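Local coordinates for SnoaL-like domain-containing protein (Agrobacterium tumefaciens str. C58, PDB 3DXO), which is of unknown function but belongs to the SnoaL-like family of the NTF2 clan and is a putative isomerase, at residues B[13-25]-B[55-69]. Sequence-based numbering, arbitrary orientation. Where two conformers were deposited one is given.
Sequences LAAWNEEDNERRR and IEAARQKFPGYRFVL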
loop_
_atom_site.group_PDB
_atom_site.type_symbol
_atom_site.label_atom_id
_atom_site.label_comp_id
_atom_site.label_asym_id
_atom_site.label_seq_id
_atom_site.Cartn_x
_atom_site.Cartn_y
_atom_site.Cartn_z
ATOM N N LEU B 13 -12.370 -4.528 8.717
ATOM C CA LEU B 13 -12.642 -3.682 9.879
ATOM C C LEU B 13 -13.581 -4.345 10.897
ATOM O O LEU B 13 -13.462 -4.106 12.101
ATOM C CB LEU B 13 -13.198 -2.316 9.442
ATOM C CG LEU B 13 -12.203 -1.337 8.763
ATOM C CD1 LEU B 13 -12.907 -0.033 8.291
ATOM C CD2 LEU B 13 -11.010 -1.008 9.667
ATOM N N ALA B 14 -14.502 -5.179 10.417
ATOM C CA ALA B 14 -15.443 -5.907 11.287
ATOM C C ALA B 14 -14.679 -6.768 12.301
ATOM O O ALA B 14 -15.068 -6.856 13.483
ATOM C CB ALA B 14 -16.356 -6.766 10.477
ATOM N N ALA B 15 -13.593 -7.386 11.838
ATOM C CA ALA B 15 -12.763 -8.197 12.690
ATOM C C ALA B 15 -12.103 -7.305 13.723
ATOM O O ALA B 15 -12.059 -7.680 14.864
ATOM C CB ALA B 15 -11.722 -8.966 11.882
ATOM N N TRP B 16 -11.590 -6.137 13.340
ATOM C CA TRP B 16 -10.933 -5.257 14.320
ATOM C C TRP B 16 -11.905 -4.642 15.318
ATOM O O TRP B 16 -11.523 -4.283 16.409
ATOM C CB TRP B 16 -10.145 -4.128 13.643
ATOM C CG TRP B 16 -8.826 -4.564 13.126
ATOM C CD1 TRP B 16 -8.568 -5.088 11.903
ATOM C CD2 TRP B 16 -7.572 -4.536 13.826
ATOM N NE1 TRP B 16 -7.228 -5.370 11.781
ATOM C CE2 TRP B 16 -6.593 -5.045 12.946
ATOM C CE3 TRP B 16 -7.174 -4.078 15.085
ATOM C CZ2 TRP B 16 -5.253 -5.137 13.291
ATOM C CZ3 TRP B 16 -5.844 -4.168 15.434
ATOM C CH2 TRP B 16 -4.898 -4.702 14.550
ATOM N N ASN B 17 -13.159 -4.499 14.939
ATOM C CA ASN B 17 -14.150 -3.871 15.816
ATOM C C ASN B 17 -14.965 -4.837 16.630
ATOM O O ASN B 17 -15.830 -4.431 17.394
ATOM C CB ASN B 17 -15.103 -3.024 14.980
ATOM C CG ASN B 17 -14.473 -1.765 14.508
ATOM O OD1 ASN B 17 -13.854 -1.042 15.293
ATOM N ND2 ASN B 17 -14.652 -1.455 13.222
ATOM N N GLU B 18 -14.734 -6.126 16.416
ATOM C CA GLU B 18 -15.443 -7.155 17.144
ATOM C C GLU B 18 -14.958 -7.173 18.598
ATOM O O GLU B 18 -13.759 -7.349 18.919
ATOM C CB GLU B 18 -15.292 -8.509 16.469
ATOM C CG GLU B 18 -15.856 -9.656 17.280
ATOM C CD GLU B 18 -17.306 -9.460 17.689
ATOM O OE1 GLU B 18 -18.096 -8.992 16.883
ATOM O OE2 GLU B 18 -17.667 -9.779 18.823
ATOM N N GLU B 19 -15.947 -6.989 19.455
ATOM C CA GLU B 19 -15.808 -6.910 20.900
ATOM C C GLU B 19 -15.432 -8.259 21.557
ATOM O O GLU B 19 -14.593 -8.312 22.431
ATOM C CB GLU B 19 -17.137 -6.343 21.407
ATOM C CG GLU B 19 -17.298 -6.199 22.840
ATOM C CD GLU B 19 -17.840 -7.451 23.520
ATOM O OE1 GLU B 19 -18.742 -8.137 23.003
ATOM O OE2 GLU B 19 -17.356 -7.709 24.639
ATOM N N ASP B 20 -16.047 -9.347 21.109
ATOM C CA ASP B 20 -15.824 -10.674 21.693
ATOM C C ASP B 20 -14.640 -11.363 21.040
ATOM O O ASP B 20 -14.563 -11.439 19.813
ATOM C CB ASP B 20 -17.039 -11.520 21.489
ATOM C CG ASP B 20 -17.006 -12.754 22.297
ATOM O OD1 ASP B 20 -17.089 -12.660 23.530
ATOM O OD2 ASP B 20 -16.970 -13.832 21.709
ATOM N N ASN B 21 -13.717 -11.872 21.840
ATOM C CA ASN B 21 -12.518 -12.534 21.320
ATOM C C ASN B 21 -12.880 -13.813 20.522
ATOM O O ASN B 21 -12.303 -14.089 19.473
ATOM C CB ASN B 21 -11.491 -12.811 22.453
ATOM C CG ASN B 21 -10.833 -11.506 23.037
ATOM O OD1 ASN B 21 -10.452 -10.578 22.298
ATOM N ND2 ASN B 21 -10.666 -11.470 24.368
ATOM N N GLU B 22 -13.835 -14.589 21.011
ATOM C CA GLU B 22 -14.248 -15.792 20.304
ATOM C C GLU B 22 -14.855 -15.520 18.957
ATOM O O GLU B 22 -14.496 -16.154 17.991
ATOM C CB GLU B 22 -15.290 -16.504 21.096
ATOM C CG GLU B 22 -14.735 -17.365 22.129
ATOM C CD GLU B 22 -15.045 -18.794 21.808
ATOM O OE1 GLU B 22 -16.120 -19.025 21.153
ATOM O OE2 GLU B 22 -14.242 -19.681 22.235
ATOM N N ARG B 23 -15.797 -14.597 18.888
ATOM C CA ARG B 23 -16.390 -14.277 17.617
ATOM C C ARG B 23 -15.334 -13.828 16.630
ATOM O O ARG B 23 -15.406 -14.170 15.443
ATOM C CB ARG B 23 -17.449 -13.215 17.768
ATOM C CG ARG B 23 -18.653 -13.747 18.491
ATOM C CD ARG B 23 -19.766 -12.724 18.526
ATOM N NE ARG B 23 -20.951 -13.272 19.197
ATOM C CZ ARG B 23 -22.150 -12.689 19.252
ATOM N NH1 ARG B 23 -22.392 -11.559 18.589
ATOM N NH2 ARG B 23 -23.138 -13.293 19.883
ATOM N N ARG B 24 -14.331 -13.110 17.126
ATOM C CA ARG B 24 -13.253 -12.643 16.280
ATOM C C ARG B 24 -12.416 -13.782 15.716
ATOM O O ARG B 24 -11.997 -13.705 14.567
ATOM C CB ARG B 24 -12.395 -11.734 17.069
ATOM C CG ARG B 24 -11.608 -10.732 16.239
ATOM C CD ARG B 24 -10.786 -9.813 17.169
ATOM N NE ARG B 24 -11.522 -9.741 18.436
ATOM C CZ ARG B 24 -11.204 -9.016 19.467
ATOM N NH1 ARG B 24 -10.193 -8.262 19.376
ATOM N NH2 ARG B 24 -11.925 -9.016 20.562
ATOM N N ARG B 25 -12.161 -14.836 16.486
ATOM C CA ARG B 25 -11.408 -15.965 15.915
ATOM C C ARG B 25 -12.160 -16.519 14.735
ATOM O O ARG B 25 -11.600 -16.772 13.676
ATOM C CB ARG B 25 -11.165 -17.079 16.911
ATOM C CG ARG B 25 -10.283 -16.667 18.004
ATOM C CD ARG B 25 -9.969 -17.835 18.911
ATOM N NE ARG B 25 -9.495 -17.271 20.162
ATOM C CZ ARG B 25 -10.170 -17.222 21.309
ATOM N NH1 ARG B 25 -11.375 -17.821 21.480
ATOM N NH2 ARG B 25 -9.586 -16.612 22.344
ATOM N N ILE B 55 -4.715 -8.776 17.182
ATOM C CA ILE B 55 -5.832 -7.842 17.271
ATOM C C ILE B 55 -6.328 -7.730 18.706
ATOM O O ILE B 55 -6.613 -6.663 19.193
ATOM C CB ILE B 55 -7.006 -8.255 16.354
ATOM C CG1 ILE B 55 -6.578 -8.189 14.877
ATOM C CG2 ILE B 55 -8.230 -7.326 16.607
ATOM C CD1 ILE B 55 -7.509 -8.869 13.897
ATOM N N GLU B 56 -6.422 -8.849 19.395
ATOM C CA GLU B 56 -6.839 -8.830 20.774
ATOM C C GLU B 56 -5.873 -8.047 21.655
ATOM O O GLU B 56 -6.325 -7.303 22.526
ATOM C CB GLU B 56 -6.944 -10.227 21.317
ATOM C CG GLU B 56 -7.352 -10.228 22.786
ATOM C CD GLU B 56 -7.658 -11.613 23.291
ATOM O OE1 GLU B 56 -8.203 -12.416 22.527
ATOM O OE2 GLU B 56 -7.367 -11.920 24.439
ATOM N N ALA B 57 -4.563 -8.237 21.468
ATOM C CA ALA B 57 -3.557 -7.505 22.249
ATOM C C ALA B 57 -3.688 -5.997 21.981
ATOM O O ALA B 57 -3.642 -5.197 22.909
ATOM C CB ALA B 57 -2.150 -8.002 21.936
ATOM N N ALA B 58 -3.878 -5.633 20.715
ATOM C CA ALA B 58 -4.036 -4.241 20.285
ATOM C C ALA B 58 -5.210 -3.571 20.999
ATOM O O ALA B 58 -5.099 -2.479 21.565
ATOM C CB ALA B 58 -4.236 -4.190 18.769
ATOM N N ARG B 59 -6.334 -4.262 20.988
ATOM C CA ARG B 59 -7.537 -3.758 21.618
ATOM C C ARG B 59 -7.441 -3.662 23.106
ATOM O O ARG B 59 -8.011 -2.742 23.675
ATOM C CB ARG B 59 -8.737 -4.593 21.224
ATOM C CG ARG B 59 -9.135 -4.345 19.753
ATOM C CD ARG B 59 -10.164 -5.309 19.314
ATOM N NE ARG B 59 -11.296 -5.313 20.238
ATOM C CZ ARG B 59 -12.391 -4.564 20.120
ATOM N NH1 ARG B 59 -12.579 -3.773 19.081
ATOM N NH2 ARG B 59 -13.326 -4.640 21.050
ATOM N N GLN B 60 -6.720 -4.575 23.745
ATOM C CA GLN B 60 -6.523 -4.473 25.188
ATOM C C GLN B 60 -5.740 -3.216 25.539
ATOM O O GLN B 60 -5.959 -2.645 26.598
ATOM C CB GLN B 60 -5.909 -5.743 25.776
ATOM C CG GLN B 60 -6.931 -6.885 25.666
ATOM C CD GLN B 60 -6.552 -8.211 26.320
ATOM O OE1 GLN B 60 -5.561 -8.331 27.036
ATOM N NE2 GLN B 60 -7.374 -9.209 26.080
ATOM N N LYS B 61 -4.867 -2.757 24.647
ATOM C CA LYS B 61 -4.139 -1.510 24.884
ATOM C C LYS B 61 -4.958 -0.255 24.534
ATOM O O LYS B 61 -4.646 0.832 25.003
ATOM C CB LYS B 61 -2.858 -1.486 24.090
ATOM C CG LYS B 61 -1.900 -2.591 24.484
ATOM C CD LYS B 61 -0.638 -2.526 23.609
ATOM C CE LYS B 61 0.321 -3.651 23.894
ATOM N NZ LYS B 61 1.572 -3.490 23.120
ATOM N N PHE B 62 -5.994 -0.395 23.718
ATOM C CA PHE B 62 -6.844 0.735 23.339
ATOM C C PHE B 62 -8.307 0.408 23.546
ATOM O O PHE B 62 -9.060 0.426 22.603
ATOM C CB PHE B 62 -6.613 1.098 21.867
ATOM C CG PHE B 62 -5.282 1.783 21.605
ATOM C CD1 PHE B 62 -4.112 1.056 21.527
ATOM C CD2 PHE B 62 -5.226 3.186 21.398
ATOM C CE1 PHE B 62 -2.868 1.721 21.245
ATOM C CE2 PHE B 62 -4.012 3.865 21.140
ATOM C CZ PHE B 62 -2.831 3.142 21.074
ATOM N N PRO B 63 -8.711 0.180 24.794
ATOM C CA PRO B 63 -10.084 -0.224 25.088
ATOM C C PRO B 63 -11.081 0.890 24.780
ATOM O O PRO B 63 -10.817 2.043 25.068
ATOM C CB PRO B 63 -10.037 -0.561 26.598
ATOM C CG PRO B 63 -8.921 0.220 27.130
ATOM C CD PRO B 63 -7.910 0.346 26.021
ATOM N N GLY B 64 -12.214 0.528 24.187
ATOM C CA GLY B 64 -13.239 1.482 23.794
ATOM C C GLY B 64 -12.994 2.144 22.439
ATOM O O GLY B 64 -13.918 2.761 21.883
ATOM N N TYR B 65 -11.785 2.030 21.876
ATOM C CA TYR B 65 -11.503 2.645 20.579
ATOM C C TYR B 65 -12.183 1.900 19.433
ATOM O O TYR B 65 -12.550 0.751 19.566
ATOM C CB TYR B 65 -10.001 2.781 20.339
ATOM C CG TYR B 65 -9.367 3.897 21.176
ATOM C CD1 TYR B 65 -9.122 3.718 22.523
ATOM C CD2 TYR B 65 -9.059 5.143 20.621
ATOM C CE1 TYR B 65 -8.601 4.732 23.296
ATOM C CE2 TYR B 65 -8.514 6.160 21.396
ATOM C CZ TYR B 65 -8.287 5.949 22.729
ATOM O OH TYR B 65 -7.743 6.936 23.523
ATOM N N ARG B 66 -12.424 2.589 18.326
ATOM C CA ARG B 66 -13.048 1.976 17.177
ATOM C C ARG B 66 -12.299 2.363 15.924
ATOM O O ARG B 66 -11.585 3.349 15.910
ATOM C CB ARG B 66 -14.446 2.479 17.060
ATOM C CG ARG B 66 -15.394 1.956 18.068
ATOM C CD ARG B 66 -16.544 2.923 18.216
ATOM N NE ARG B 66 -17.046 3.262 16.892
ATOM C CZ ARG B 66 -17.662 4.404 16.586
ATOM N NH1 ARG B 66 -17.834 5.365 17.529
ATOM N NH2 ARG B 66 -18.080 4.594 15.318
ATOM N N PHE B 67 -12.484 1.592 14.861
ATOM C CA PHE B 67 -11.826 1.848 13.565
ATOM C C PHE B 67 -12.911 2.066 12.510
ATOM O O PHE B 67 -13.572 1.124 12.141
ATOM C CB PHE B 67 -10.923 0.651 13.214
ATOM C CG PHE B 67 -10.010 0.250 14.333
ATOM C CD1 PHE B 67 -10.424 -0.656 15.288
ATOM C CD2 PHE B 67 -8.778 0.834 14.472
ATOM C CE1 PHE B 67 -9.601 -1.012 16.349
ATOM C CE2 PHE B 67 -7.931 0.484 15.529
ATOM C CZ PHE B 67 -8.347 -0.435 16.470
ATOM N N VAL B 68 -13.083 3.295 12.034
ATOM C CA VAL B 68 -14.158 3.622 11.121
ATOM C C VAL B 68 -13.606 3.931 9.739
ATOM O O VAL B 68 -12.627 4.671 9.579
ATOM C CB VAL B 68 -14.947 4.836 11.648
ATOM C CG1 VAL B 68 -16.053 5.193 10.713
ATOM C CG2 VAL B 68 -15.454 4.552 13.041
ATOM N N LEU B 69 -14.274 3.387 8.733
ATOM C CA LEU B 69 -13.845 3.540 7.366
ATOM C C LEU B 69 -13.889 5.021 6.980
ATOM O O LEU B 69 -14.767 5.736 7.423
ATOM C CB LEU B 69 -14.744 2.696 6.458
ATOM C CG LEU B 69 -14.416 2.475 4.979
ATOM C CD1 LEU B 69 -13.118 1.678 4.772
ATOM C CD2 LEU B 69 -15.589 1.756 4.355
#
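W16 meets I55 and A58 of helix 55-61 and F67 of strand 66-69, a worked example of one indole joining a helix to two other elements. Its CB lies beside the ring of F67, 3.9 Å from CD1. CG lies beside the backbone N (chi1 -79°), which lays the indole flat against I55, whose CG1 sits over one face, 3.7 Å from the centroid of the six-membered ring, a CH-pi contact. NE1 lies near I55 CD1, CE3 meets I55 CG2 and F67 CZ, and at the outer rim CZ3 abuts A58 CB edge-on. The six-membered ring of W16 also turns its edge to the face of the F67 ring, the two planes 66° apart. In the NTF2-like alpha+beta cone, as here, N-terminal helices pack against a curved sheet; strand 66-76 is an outermost strand of the sheet within this chain, and helix 13-17 runs nearly antiparallel to strand 66-69. The N17 amide pairs with both N and O of F67, much as an antiparallel strand would: OD1 takes F67 N on an in-plane lone pair (3.0 Å), while ND2 donates almost straight to F67 O (3.0 Å, 178°). From helix 55-61, R59 NH1 donates a hydrogen bond to an in-plane lone pair of W16 O (2.9 Å), the oxygen tilted from the guanidinium plane, one face of which lies against E18 O.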